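PDB 5XEA: envelope glycoprotein, which probably attaches the virus to a host-cell receptor and then drives fusion of the viral and host membranes, working as a trimer of the baculovirus gp64 family. Local coordinates for residues C95-G100 with A127-A132; K120-R125 with Q435-T440; H174-P179 with V191-E196; V277-I282 with R414-S419. One frame throughout, in Å; residues are numbered along the deposited sequence.

In the fold
The four contacts trace how an elongated gp64-like fusogen is tied together along its length. Contacts 1 and 2 adjoin: their centres are about 18 Å apart, and a salt bridge from Asp97 to Arg125 joins them directly. Contact 3 shares the branched antiparallel sheet with contact 1, yet their nearest atoms stay about 32 Å apart. Contact 4 lies near the middle of the chain, about 10 Å from contact 3 between nearest atoms. In sequence, contacts 1, 3 and 4 follow in series, whereas contact 2 interleaves with contact 1 and spans contacts 3 and 4. The C-terminal part thus returns along helix 421-437 to early strands, while contacts 1, 2 and 4 also meet neighbouring subunits.

Contact 1 (C95-G100 with A127-A132); sequences CHDCWG and ANWKFA
Asp97, Trp99, Trp129 and Lys130 form a mixed polar and aromatic contact, largely buried, which fastens the loop 127-132 to side chains of strand 95-99 and the corner within it, far from the centre of the chain. It illustrates how a segment without regular structure can be tied to a strand through its side chains. The polar half is a nearly straight hydrogen bond, Trp129 NE1 to Asp97 OD2, 2.7 Å long with an N-H...O angle of 170°. The acceptor lies in the indole plane, but the indole reaches OD2 from above the carboxylate plane. On the same carboxylate OD1 rests 3.3 Å from Ala127 CB. Arg125 also forms a salt bridge to OD2, and Asn137 donates to OD1, so both oxygens have partners and the group's rotation is restrained; the arginine probably favours the charged form.

The aromatic half is built on Trp99. Lys130, its CG anti to the backbone N (chi1 -170°) and its chain bent at chi2, lays CG to NZ over one face of the Trp99 ring. Lys130 CE is 3.6 Å from the centroid of the six-membered ring of Trp99 in a CH-pi contact. Lys130 NZ, 4.2 Å from the same centroid, adds a cation-pi interaction. The far corner of the other indole, Trp129 CH2, comes within 4.1 Å of Trp99 CD1, the rings meeting obliquely with planes 61° apart.

Ser62 of a second subunit packs against Trp129. Met135 of strand 133-156 touches Asp97, both tryptophans and Lys130, and Tyr133 of that strand meets Trp99 edge-to-face.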
loop_
_atom_site.group_PDB
_atom_site.type_symbol
_atom_site.label_atom_id
_atom_site.label_comp_id
_atom_site.label_asym_id
_atom_site.label_seq_id
_atom_site.Cartn_x
_atom_site.Cartn_y
_atom_site.Cartn_z
ATOM N N CYS B 95 19.743 -21.621 -39.707
ATOM C CA CYS B 95 19.555 -22.482 -40.869
ATOM C C CYS B 95 18.106 -22.369 -41.277
ATOM O O CYS B 95 17.213 -22.695 -40.486
ATOM C CB CYS B 95 19.893 -23.946 -40.561
ATOM S SG CYS B 95 21.632 -24.327 -40.483
ATOM N N HIS B 96 17.873 -21.908 -42.494
ATOM C CA HIS B 96 16.539 -21.864 -43.066
ATOM C C HIS B 96 16.413 -22.972 -44.109
ATOM O O HIS B 96 17.020 -22.887 -45.184
ATOM C CB HIS B 96 16.272 -20.501 -43.692
ATOM C CG HIS B 96 14.846 -20.298 -44.086
ATOM N ND1 HIS B 96 14.365 -20.628 -45.333
ATOM C CD2 HIS B 96 13.794 -19.795 -43.399
ATOM C CE1 HIS B 96 13.077 -20.340 -45.398
ATOM N NE2 HIS B 96 12.707 -19.831 -44.237
ATOM N N ASP B 97 15.614 -23.995 -43.798
ATOM C CA ASP B 97 15.254 -25.042 -44.757
ATOM C C ASP B 97 16.509 -25.628 -45.415
ATOM O O ASP B 97 16.592 -25.776 -46.630
ATOM C CB ASP B 97 14.268 -24.512 -45.804
ATOM C CG ASP B 97 12.824 -24.399 -45.275
ATOM O OD1 ASP B 97 12.613 -24.545 -44.056
ATOM O OD2 ASP B 97 11.882 -24.156 -46.078
ATOM N N CYS B 98 17.507 -25.935 -44.588
ATOM C CA CYS B 98 18.748 -26.541 -45.058
ATOM C C CYS B 98 18.527 -28.040 -45.212
ATOM O O CYS B 98 18.409 -28.763 -44.216
ATOM C CB CYS B 98 19.887 -26.264 -44.086
ATOM S SG CYS B 98 20.306 -24.508 -43.880
ATOM N N TRP B 99 18.471 -28.509 -46.449
ATOM C CA TRP B 99 18.147 -29.899 -46.733
ATOM C C TRP B 99 19.350 -30.617 -47.320
ATOM O O TRP B 99 20.353 -30.002 -47.700
ATOM C CB TRP B 99 16.941 -30.008 -47.672
ATOM C CG TRP B 99 17.100 -29.337 -48.990
ATOM C CD1 TRP B 99 16.766 -28.056 -49.303
ATOM C CD2 TRP B 99 17.620 -29.924 -50.196
ATOM N NE1 TRP B 99 17.046 -27.805 -50.630
ATOM C CE2 TRP B 99 17.580 -28.932 -51.194
ATOM C CE3 TRP B 99 18.125 -31.188 -50.520
ATOM C CZ2 TRP B 99 18.014 -29.168 -52.509
ATOM C CZ3 TRP B 99 18.563 -31.424 -51.823
ATOM C CH2 TRP B 99 18.503 -30.416 -52.801
ATOM N N GLY B 100 19.244 -31.945 -47.359
ATOM C CA GLY B 100 20.331 -32.753 -47.881
ATOM C C GLY B 100 21.559 -32.611 -47.007
ATOM O O GLY B 100 21.475 -32.549 -45.773
ATOM N N ALA B 127 9.828 -26.987 -41.395
ATOM C CA ALA B 127 9.529 -27.446 -42.747
ATOM C C ALA B 127 10.234 -28.767 -43.054
ATOM O O ALA B 127 11.310 -29.068 -42.519
ATOM C CB ALA B 127 9.934 -26.380 -43.762
ATOM N N ASN B 128 9.610 -29.561 -43.936
ATOM C CA ASN B 128 10.047 -30.910 -44.288
ATOM C C ASN B 128 9.566 -31.217 -45.702
ATOM O O ASN B 128 8.938 -32.251 -45.920
ATOM C CB ASN B 128 9.459 -31.922 -43.290
ATOM C CG ASN B 128 10.126 -33.301 -43.341
ATOM O OD1 ASN B 128 11.247 -33.462 -43.829
ATOM N ND2 ASN B 128 9.437 -34.299 -42.783
ATOM N N TRP B 129 9.793 -30.308 -46.655
ATOM C CA TRP B 129 9.113 -30.399 -47.937
ATOM C C TRP B 129 9.944 -31.099 -49.013
ATOM O O TRP B 129 9.465 -31.230 -50.145
ATOM C CB TRP B 129 8.683 -29.012 -48.438
ATOM C CG TRP B 129 9.724 -27.945 -48.315
ATOM C CD1 TRP B 129 9.788 -26.973 -47.350
ATOM C CD2 TRP B 129 10.826 -27.706 -49.199
ATOM N NE1 TRP B 129 10.872 -26.158 -47.573
ATOM C CE2 TRP B 129 11.525 -26.585 -48.701
ATOM C CE3 TRP B 129 11.301 -28.344 -50.356
ATOM C CZ2 TRP B 129 12.671 -26.088 -49.313
ATOM C CZ3 TRP B 129 12.439 -27.843 -50.967
ATOM C CH2 TRP B 129 13.110 -26.724 -50.442
ATOM N N LYS B 130 11.159 -31.538 -48.679
ATOM C CA LYS B 130 12.084 -32.135 -49.639
ATOM C C LYS B 130 11.983 -33.652 -49.513
ATOM O O LYS B 130 12.620 -34.261 -48.651
ATOM C CB LYS B 130 13.508 -31.643 -49.404
ATOM C CG LYS B 130 14.472 -32.039 -50.527
ATOM C CD LYS B 130 14.214 -31.227 -51.776
ATOM C CE LYS B 130 15.102 -31.700 -52.934
ATOM N NZ LYS B 130 14.922 -30.830 -54.132
ATOM N N PHE B 131 11.179 -34.253 -50.384
ATOM C CA PHE B 131 10.955 -35.691 -50.342
ATOM C C PHE B 131 12.262 -36.461 -50.469
ATOM O O PHE B 131 13.107 -36.139 -51.307
ATOM C CB PHE B 131 10.002 -36.124 -51.453
ATOM C CG PHE B 131 9.778 -37.611 -51.493
ATOM C CD1 PHE B 131 9.068 -38.238 -50.485
ATOM C CD2 PHE B 131 10.297 -38.390 -52.543
ATOM C CE1 PHE B 131 8.862 -39.602 -50.509
ATOM C CE2 PHE B 131 10.099 -39.762 -52.571
ATOM C CZ PHE B 131 9.375 -40.374 -51.560
ATOM N N ALA B 132 12.410 -37.483 -49.614
ATOM C CA ALA B 132 13.558 -38.383 -49.547
ATOM C C ALA B 132 14.812 -37.683 -49.088
ATOM O O ALA B 132 15.924 -38.176 -49.337
ATOM C CB ALA B 132 13.821 -39.094 -50.895
#

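Contact 2 (K120-R125 with Q435-T440); sequences KELVRR and QTMMYT
Arg124 NH1 donates a 2.6 Å hydrogen bond to Met437 O, near the C-terminal end of helix 421-437. The carbonyl oxygen lies close to the guanidinium plane and the donor lies in the carbonyl plane, although the bond is bent, with an N-H...O angle of 137°. The same nitrogen also reaches Met438 O of the third subunit, so it serves two carbonyls, the second only weakly.

An extended side chain, with CG anti to the backbone N (chi1 171°), carries the guanidinium across the methionine. Arg124 CD is 3.8 Å from Met437 SD, the two side chains crossing at about a right angle. Arg124 NE is buried here without a polar partner. Thr440 N lies over one face of the guanidinium, while Thr440 OG1 has Asn442 and Asp126 as hydrogen-bond partners. The backbone is tied separately: a water accepts from Arg124 N at 2.9 Å and donates to Thr436 O at 2.8 Å. Apolar packing adds Leu122 CD1, 4.1 Å from Met437 SD. The bent chain of Glu121 runs past Thr436 in the opposite direction; Glu121 OE1 forms a salt bridge to Arg141, while Thr436 OG1 bonds back to Ala432 O.

Trp50 of strand 40-56 touches Leu122, Arg124 and Met437, and Leu70 of strand 65-72 touches Leu122 and Met437, so helix end and loop settle together against the branched sheet.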
loop_
_atom_site.group_PDB
_atom_site.type_symbol
_atom_site.label_atom_id
_atom_site.label_comp_id
_atom_site.label_asym_id
_atom_site.label_seq_id
_atom_site.Cartn_x
_atom_site.Cartn_y
_atom_site.Cartn_z
ATOM N N LYS B 120 17.624 -10.538 -30.088
ATOM C CA LYS B 120 17.316 -11.433 -31.197
ATOM C C LYS B 120 16.134 -12.307 -30.812
ATOM O O LYS B 120 16.129 -12.898 -29.732
ATOM C CB LYS B 120 18.541 -12.285 -31.544
ATOM C CG LYS B 120 18.315 -13.441 -32.493
ATOM C CD LYS B 120 18.519 -13.026 -33.930
ATOM C CE LYS B 120 18.493 -14.228 -34.872
ATOM N NZ LYS B 120 17.194 -14.953 -34.792
ATOM N N GLU B 121 15.140 -12.389 -31.688
ATOM C CA GLU B 121 14.018 -13.301 -31.503
ATOM C C GLU B 121 14.055 -14.380 -32.584
ATOM O O GLU B 121 14.465 -14.128 -33.722
ATOM C CB GLU B 121 12.681 -12.560 -31.545
ATOM C CG GLU B 121 11.487 -13.432 -31.135
ATOM C CD GLU B 121 11.656 -14.054 -29.735
ATOM O OE1 GLU B 121 12.019 -15.245 -29.654
ATOM O OE2 GLU B 121 11.429 -13.358 -28.714
ATOM N N LEU B 122 13.643 -15.585 -32.218
ATOM C CA LEU B 122 13.702 -16.713 -33.134
ATOM C C LEU B 122 12.394 -16.817 -33.904
ATOM O O LEU B 122 11.383 -16.246 -33.518
ATOM C CB LEU B 122 13.990 -18.019 -32.383
ATOM C CG LEU B 122 13.051 -18.569 -31.304
ATOM C CD1 LEU B 122 11.811 -19.268 -31.845
ATOM C CD2 LEU B 122 13.857 -19.532 -30.420
ATOM N N VAL B 123 12.442 -17.530 -35.025
ATOM C CA VAL B 123 11.274 -17.906 -35.810
ATOM C C VAL B 123 11.105 -19.404 -35.633
ATOM O O VAL B 123 12.085 -20.149 -35.704
ATOM C CB VAL B 123 11.448 -17.559 -37.302
ATOM C CG1 VAL B 123 10.187 -17.918 -38.090
ATOM C CG2 VAL B 123 11.766 -16.086 -37.483
ATOM N N ARG B 124 9.884 -19.849 -35.366
ATOM C CA ARG B 124 9.632 -21.274 -35.184
ATOM C C ARG B 124 9.271 -21.880 -36.534
ATOM O O ARG B 124 8.220 -21.569 -37.089
ATOM C CB ARG B 124 8.518 -21.521 -34.179
ATOM C CG ARG B 124 8.116 -23.000 -34.160
ATOM C CD ARG B 124 6.950 -23.220 -33.238
ATOM N NE ARG B 124 6.549 -24.612 -33.224
ATOM C CZ ARG B 124 5.554 -25.081 -32.484
ATOM N NH1 ARG B 124 4.876 -24.260 -31.689
ATOM N NH2 ARG B 124 5.239 -26.365 -32.536
ATOM N N ARG B 125 10.137 -22.739 -37.064
ATOM C CA ARG B 125 9.902 -23.350 -38.374
ATOM C C ARG B 125 10.325 -24.813 -38.330
ATOM O O ARG B 125 11.389 -25.135 -37.787
ATOM C CB ARG B 125 10.675 -22.598 -39.471
ATOM C CG ARG B 125 10.389 -23.059 -40.896
ATOM C CD ARG B 125 10.945 -22.063 -41.924
ATOM N NE ARG B 125 10.773 -22.545 -43.295
ATOM C CZ ARG B 125 9.734 -22.249 -44.070
ATOM N NH1 ARG B 125 8.764 -21.464 -43.613
ATOM N NH2 ARG B 125 9.661 -22.731 -45.305
ATOM N N GLN B 435 4.537 -15.953 -27.547
ATOM C CA GLN B 435 3.988 -15.348 -28.755
ATOM C C GLN B 435 4.655 -15.912 -30.008
ATOM O O GLN B 435 3.972 -16.236 -30.986
ATOM C CB GLN B 435 4.123 -13.827 -28.695
ATOM C CG GLN B 435 3.199 -13.120 -27.618
ATOM C CD GLN B 435 1.707 -13.463 -27.832
ATOM O OE1 GLN B 435 1.138 -13.194 -28.905
ATOM N NE2 GLN B 435 1.088 -14.087 -26.834
ATOM N N THR B 436 5.985 -16.065 -29.990
ATOM C CA THR B 436 6.691 -16.519 -31.180
ATOM C C THR B 436 6.429 -17.991 -31.466
ATOM O O THR B 436 6.404 -18.406 -32.633
ATOM C CB THR B 436 8.191 -16.311 -31.038
ATOM O OG1 THR B 436 8.455 -15.070 -30.372
ATOM C CG2 THR B 436 8.765 -16.243 -32.416
ATOM N N MET B 437 6.292 -18.799 -30.414
ATOM C CA MET B 437 6.086 -20.231 -30.546
ATOM C C MET B 437 4.635 -20.596 -30.833
ATOM O O MET B 437 4.350 -21.770 -31.077
ATOM C CB MET B 437 6.568 -20.930 -29.275
ATOM C CG MET B 437 8.095 -20.833 -29.070
ATOM S SD MET B 437 8.967 -21.853 -30.303
ATOM C CE MET B 437 8.497 -23.487 -29.740
ATOM N N MET B 438 3.731 -19.614 -30.836
ATOM C CA MET B 438 2.297 -19.903 -30.856
ATOM C C MET B 438 1.896 -20.764 -32.064
ATOM O O MET B 438 1.032 -21.643 -31.951
ATOM C CB MET B 438 1.515 -18.602 -30.862
ATOM C CG MET B 438 0.055 -18.819 -30.658
ATOM S SD MET B 438 -0.752 -17.237 -30.469
ATOM C CE MET B 438 -0.263 -16.826 -28.781
ATOM N N TYR B 439 2.503 -20.533 -33.221
ATOM C CA TYR B 439 2.310 -21.452 -34.343
ATOM C C TYR B 439 3.581 -21.488 -35.182
ATOM O O TYR B 439 4.403 -20.566 -35.150
ATOM C CB TYR B 439 1.087 -21.072 -35.206
ATOM C CG TYR B 439 1.084 -19.624 -35.662
ATOM C CD1 TYR B 439 1.637 -19.268 -36.882
ATOM C CD2 TYR B 439 0.539 -18.618 -34.868
ATOM C CE1 TYR B 439 1.659 -17.958 -37.310
ATOM C CE2 TYR B 439 0.552 -17.273 -35.291
ATOM C CZ TYR B 439 1.107 -16.959 -36.515
ATOM O OH TYR B 439 1.147 -15.661 -36.975
ATOM N N THR B 440 3.743 -22.583 -35.921
ATOM C CA THR B 440 4.887 -22.727 -36.799
ATOM C C THR B 440 4.692 -21.888 -38.062
ATOM O O THR B 440 3.576 -21.712 -38.564
ATOM C CB THR B 440 5.095 -24.205 -37.139
ATOM O OG1 THR B 440 6.385 -24.378 -37.730
ATOM C CG2 THR B 440 4.021 -24.694 -38.126
HETATM O O HOH W 1 7.906 -17.833 -34.867
#

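Contact 3 (H174-P179 with V191-E196); sequences HSAGEP and VKDNFE
The electrostatic part of this contact is His174 against Asp193, which approach from opposite directions. Asp193 OD2 stands at the imidazole edge, 3.1 Å from His174 CE1, with ring and carboxylate planes only 17° apart. The polarised ring carbon therefore faces a carboxylate oxygen, probably favourably. Glu40 lies close to Asp193 OD1, and this proximity of like charges may shift the ionisation of one of them.

Hydrogen bonds then shape the turn that follows His174. With its CG between the backbone N and the carbonyl carbon (chi1 56°), His174 keeps ND1 near its neighbour's carbonyl while CE1 faces Asp193. Ser175 O accepts from His174 ND1 at 2.9 Å and from Glu178 N at 3.1 Å, the two donors arriving from opposite faces of the carbonyl plane. The second bond closes the type I turn Ser175 to Glu178. Ser175 OG accepts from Gly177 N at 3.0 Å, making an ST turn. His174 NE2 is held by Thr164, which helps fix the ring.

Van der Waals packing and one C-H...O contact complete it. Ala176 O rests 3.3 Å from Asp193 CB, and Ala176 CB comes obliquely to Phe195 CE1 at 4.3 Å. Pro179 CA makes the C-H...O contact, 3.4 Å from Val191 O.

The turn between strands 171-174 and 180-184 thus packs on the end of strand 187-192, with Val162 of strand 159-165 touching His174 and Asp193.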
loop_
_atom_site.group_PDB
_atom_site.type_symbol
_atom_site.label_atom_id
_atom_site.label_comp_id
_atom_site.label_asym_id
_atom_site.label_seq_id
_atom_site.Cartn_x
_atom_site.Cartn_y
_atom_site.Cartn_z
ATOM N N HIS B 174 24.695 -12.620 1.049
ATOM C CA HIS B 174 26.075 -12.705 0.603
ATOM C C HIS B 174 26.821 -11.452 1.031
ATOM O O HIS B 174 26.220 -10.416 1.334
ATOM C CB HIS B 174 26.162 -12.872 -0.910
ATOM C CG HIS B 174 25.463 -11.789 -1.669
ATOM N ND1 HIS B 174 26.130 -10.721 -2.226
ATOM C CD2 HIS B 174 24.152 -11.606 -1.957
ATOM C CE1 HIS B 174 25.261 -9.928 -2.829
ATOM N NE2 HIS B 174 24.054 -10.441 -2.677
ATOM N N SER B 175 28.147 -11.555 1.042
ATOM C CA SER B 175 28.959 -10.382 1.317
ATOM C C SER B 175 28.925 -9.436 0.121
ATOM O O SER B 175 28.665 -9.839 -1.013
ATOM C CB SER B 175 30.394 -10.788 1.637
ATOM O OG SER B 175 31.289 -10.053 0.827
ATOM N N ALA B 176 29.186 -8.157 0.380
ATOM C CA ALA B 176 29.125 -7.168 -0.693
ATOM C C ALA B 176 30.196 -7.394 -1.752
ATOM O O ALA B 176 30.035 -6.931 -2.885
ATOM C CB ALA B 176 29.243 -5.751 -0.119
ATOM N N GLY B 177 31.284 -8.085 -1.411
ATOM C CA GLY B 177 32.305 -8.397 -2.390
ATOM C C GLY B 177 32.109 -9.689 -3.148
ATOM O O GLY B 177 32.820 -9.931 -4.124
ATOM N N GLU B 178 31.167 -10.535 -2.716
ATOM C CA GLU B 178 30.867 -11.787 -3.404
ATOM C C GLU B 178 29.729 -11.563 -4.393
ATOM O O GLU B 178 28.570 -11.448 -3.968
ATOM C CB GLU B 178 30.477 -12.886 -2.413
ATOM C CG GLU B 178 31.552 -13.308 -1.439
ATOM C CD GLU B 178 31.059 -14.335 -0.424
ATOM O OE1 GLU B 178 29.860 -14.293 -0.064
ATOM O OE2 GLU B 178 31.868 -15.186 0.010
ATOM N N PRO B 179 29.992 -11.502 -5.694
ATOM C CA PRO B 179 28.887 -11.414 -6.656
ATOM C C PRO B 179 28.121 -12.725 -6.693
ATOM O O PRO B 179 28.669 -13.795 -6.429
ATOM C CB PRO B 179 29.590 -11.144 -7.992
ATOM C CG PRO B 179 31.062 -10.981 -7.670
ATOM C CD PRO B 179 31.291 -11.663 -6.361
ATOM N N VAL B 191 24.360 -10.842 -10.050
ATOM C CA VAL B 191 24.047 -9.734 -9.137
ATOM C C VAL B 191 25.358 -9.190 -8.578
ATOM O O VAL B 191 26.089 -9.914 -7.893
ATOM C CB VAL B 191 23.111 -10.160 -7.992
ATOM C CG1 VAL B 191 22.823 -8.977 -7.083
ATOM C CG2 VAL B 191 21.811 -10.699 -8.516
ATOM N N LYS B 192 25.633 -7.912 -8.847
ATOM C CA LYS B 192 26.883 -7.246 -8.482
ATOM C C LYS B 192 26.617 -6.063 -7.547
ATOM O O LYS B 192 25.715 -5.260 -7.795
ATOM C CB LYS B 192 27.609 -6.773 -9.750
ATOM C CG LYS B 192 28.966 -6.124 -9.526
ATOM C CD LYS B 192 29.956 -7.077 -8.859
ATOM C CE LYS B 192 31.119 -6.310 -8.217
ATOM N NZ LYS B 192 31.789 -5.392 -9.183
ATOM N N ASP B 193 27.417 -5.943 -6.485
ATOM C CA ASP B 193 27.337 -4.811 -5.555
ATOM C C ASP B 193 28.483 -3.847 -5.841
ATOM O O ASP B 193 29.649 -4.176 -5.610
ATOM C CB ASP B 193 27.390 -5.279 -4.103
ATOM C CG ASP B 193 26.272 -6.225 -3.768
ATOM O OD1 ASP B 193 25.199 -6.095 -4.395
ATOM O OD2 ASP B 193 26.460 -7.090 -2.888
ATOM N N ASN B 194 28.150 -2.673 -6.359
ATOM C CA ASN B 194 29.124 -1.601 -6.562
ATOM C C ASN B 194 29.024 -0.582 -5.423
ATOM O O ASN B 194 28.763 0.609 -5.613
ATOM C CB ASN B 194 28.913 -0.956 -7.928
ATOM C CG ASN B 194 29.104 -1.942 -9.077
ATOM O OD1 ASN B 194 30.070 -2.710 -9.108
ATOM N ND2 ASN B 194 28.173 -1.927 -10.027
ATOM N N PHE B 195 29.213 -1.092 -4.211
ATOM C CA PHE B 195 29.133 -0.296 -2.995
ATOM C C PHE B 195 29.837 -1.063 -1.889
ATOM O O PHE B 195 30.136 -2.252 -2.022
ATOM C CB PHE B 195 27.679 0.025 -2.600
ATOM C CG PHE B 195 26.794 -1.200 -2.405
ATOM C CD1 PHE B 195 26.878 -1.971 -1.249
ATOM C CD2 PHE B 195 25.848 -1.550 -3.370
ATOM C CE1 PHE B 195 26.063 -3.082 -1.072
ATOM C CE2 PHE B 195 25.027 -2.658 -3.201
ATOM C CZ PHE B 195 25.135 -3.427 -2.054
ATOM N N GLU B 196 30.077 -0.374 -0.782
ATOM C CA GLU B 196 30.661 -0.990 0.397
ATOM C C GLU B 196 29.747 -0.793 1.596
ATOM O O GLU B 196 28.988 0.179 1.670
ATOM C CB GLU B 196 32.046 -0.422 0.691
ATOM C CG GLU B 196 33.101 -0.878 -0.297
ATOM C CD GLU B 196 34.114 0.205 -0.598
ATOM O OE1 GLU B 196 33.700 1.373 -0.759
ATOM O OE2 GLU B 196 35.321 -0.111 -0.667
#

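Contact 4 (V277-I282 with R414-S419); sequences VVTASI and RGTVQS
Gln418 clasps Val277 in the extended lead-in to the long N-capped helix 282-327, joining this lead-in to the loop that precedes helix 421-437. Such a long helix in a trimer is consistent with the central helical core of class III fusion proteins, the class to which gp64 belongs. In the first shell, Gln418 NE2 donates to Val277 O at 2.8 Å with an N-H...O angle of 158°, on a lone pair in the carbonyl plane and near the plane of the amide. A bend at chi2 (87°) folds the glutamine back across the valine, the two side chains crossing at about a right angle. At the other end of the amide, Gln418 OE1 lies 3.4 Å from Val277 CB and is buried without a polar partner.

Packing lies beside this bond. Val277 CG1 meets Val417 CB at 3.9 Å, and Thr416 turns its methyl, CG2, to 4.1 Å from Thr279 OG1. Thr416 OG1 sits between the backbone N and the carbonyl carbon (chi1 57°) and accepts a weak bond from Ser419 N at 3.4 Å.

The next shell positions both segments. Val417 pairs by its backbone with Thr276 and packs on Phe150 of strand 133-156. Arg414 bonds Asn152 and forms a salt bridge to Asp283 of the second subunit, while Thr279 packs on Thr279 of both neighbouring subunits, so this join lies among the three chains. At the far end of the lead-in, Ser281 OG accepts from the backbone N of Asp284, capping the helix.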
loop_
_atom_site.group_PDB
_atom_site.type_symbol
_atom_site.label_atom_id
_atom_site.label_comp_id
_atom_site.label_asym_id
_atom_site.label_seq_id
_atom_site.Cartn_x
_atom_site.Cartn_y
_atom_site.Cartn_z
ATOM N N VAL B 277 7.730 -9.081 -1.833
ATOM C CA VAL B 277 7.065 -9.618 -3.024
ATOM C C VAL B 277 5.562 -9.759 -2.845
ATOM O O VAL B 277 4.876 -10.136 -3.798
ATOM C CB VAL B 277 7.677 -10.960 -3.486
ATOM C CG1 VAL B 277 9.177 -10.835 -3.677
ATOM C CG2 VAL B 277 7.341 -12.088 -2.510
ATOM N N VAL B 278 5.017 -9.443 -1.676
ATOM C CA VAL B 278 3.582 -9.595 -1.455
ATOM C C VAL B 278 2.899 -8.263 -1.760
ATOM O O VAL B 278 3.207 -7.237 -1.150
ATOM C CB VAL B 278 3.278 -10.075 -0.028
ATOM C CG1 VAL B 278 1.768 -10.299 0.133
ATOM C CG2 VAL B 278 4.031 -11.371 0.283
ATOM N N THR B 279 1.957 -8.288 -2.696
ATOM C CA THR B 279 1.258 -7.089 -3.138
ATOM C C THR B 279 0.278 -6.592 -2.075
ATOM O O THR B 279 -0.528 -7.374 -1.568
ATOM C CB THR B 279 0.479 -7.410 -4.408
ATOM O OG1 THR B 279 1.390 -7.741 -5.463
ATOM C CG2 THR B 279 -0.372 -6.228 -4.779
ATOM N N ALA B 280 0.310 -5.287 -1.767
ATOM C CA ALA B 280 -0.664 -4.690 -0.852
ATOM C C ALA B 280 -1.973 -4.394 -1.577
ATOM O O ALA B 280 -1.985 -3.906 -2.718
ATOM C CB ALA B 280 -0.122 -3.397 -0.229
ATOM N N SER B 281 -3.079 -4.715 -0.921
ATOM C CA SER B 281 -4.385 -4.473 -1.514
ATOM C C SER B 281 -4.904 -3.105 -1.090
ATOM O O SER B 281 -4.401 -2.496 -0.137
ATOM C CB SER B 281 -5.373 -5.557 -1.098
ATOM O OG SER B 281 -5.720 -5.418 0.263
ATOM N N ILE B 282 -5.908 -2.620 -1.825
ATOM C CA ILE B 282 -6.621 -1.409 -1.407
ATOM C C ILE B 282 -7.294 -1.641 -0.067
ATOM O O ILE B 282 -7.311 -0.755 0.797
ATOM C CB ILE B 282 -7.638 -0.957 -2.470
ATOM C CG1 ILE B 282 -6.939 -0.540 -3.761
ATOM C CG2 ILE B 282 -8.529 0.183 -1.941
ATOM C CD1 ILE B 282 -5.986 0.592 -3.630
ATOM N N ARG B 414 9.455 1.276 -1.963
ATOM C CA ARG B 414 10.278 0.591 -2.943
ATOM C C ARG B 414 9.486 -0.210 -3.970
ATOM O O ARG B 414 10.033 -0.491 -5.034
ATOM C CB ARG B 414 11.283 -0.341 -2.238
ATOM C CG ARG B 414 12.231 0.400 -1.248
ATOM C CD ARG B 414 13.329 -0.509 -0.703
ATOM N NE ARG B 414 12.815 -1.553 0.176
ATOM C CZ ARG B 414 13.584 -2.460 0.754
ATOM N NH1 ARG B 414 14.881 -2.423 0.533
ATOM N NH2 ARG B 414 13.067 -3.399 1.533
ATOM N N GLY B 415 8.235 -0.572 -3.688
ATOM C CA GLY B 415 7.448 -1.389 -4.588
ATOM C C GLY B 415 7.826 -2.857 -4.491
ATOM O O GLY B 415 8.805 -3.232 -3.847
ATOM N N THR B 416 7.040 -3.717 -5.156
ATOM C CA THR B 416 7.368 -5.129 -5.126
ATOM C C THR B 416 8.584 -5.397 -6.004
ATOM O O THR B 416 8.844 -4.697 -6.988
ATOM C CB THR B 416 6.192 -6.014 -5.606
ATOM O OG1 THR B 416 5.810 -5.621 -6.926
ATOM C CG2 THR B 416 4.996 -5.916 -4.677
ATOM N N VAL B 417 9.324 -6.442 -5.631
ATOM C CA VAL B 417 10.452 -6.916 -6.432
ATOM C C VAL B 417 10.012 -7.184 -7.871
ATOM O O VAL B 417 10.674 -6.755 -8.835
ATOM C CB VAL B 417 11.065 -8.169 -5.771
ATOM C CG1 VAL B 417 12.173 -8.745 -6.608
ATOM C CG2 VAL B 417 11.592 -7.827 -4.366
ATOM N N GLN B 418 8.867 -7.873 -8.041
ATOM C CA GLN B 418 8.390 -8.209 -9.388
ATOM C C GLN B 418 8.128 -6.968 -10.223
ATOM O O GLN B 418 8.150 -7.052 -11.450
ATOM C CB GLN B 418 7.094 -9.042 -9.356
ATOM C CG GLN B 418 7.081 -10.200 -8.375
ATOM C CD GLN B 418 6.630 -9.778 -6.971
ATOM O OE1 GLN B 418 7.341 -9.059 -6.282
ATOM N NE2 GLN B 418 5.459 -10.240 -6.549
ATOM N N SER B 419 7.857 -5.825 -9.587
ATOM C CA SER B 419 7.631 -4.590 -10.328
ATOM C C SER B 419 8.909 -4.052 -10.958
ATOM O O SER B 419 8.831 -3.208 -11.856
ATOM C CB SER B 419 7.048 -3.501 -9.415
ATOM O OG SER B 419 5.671 -3.679 -9.162
#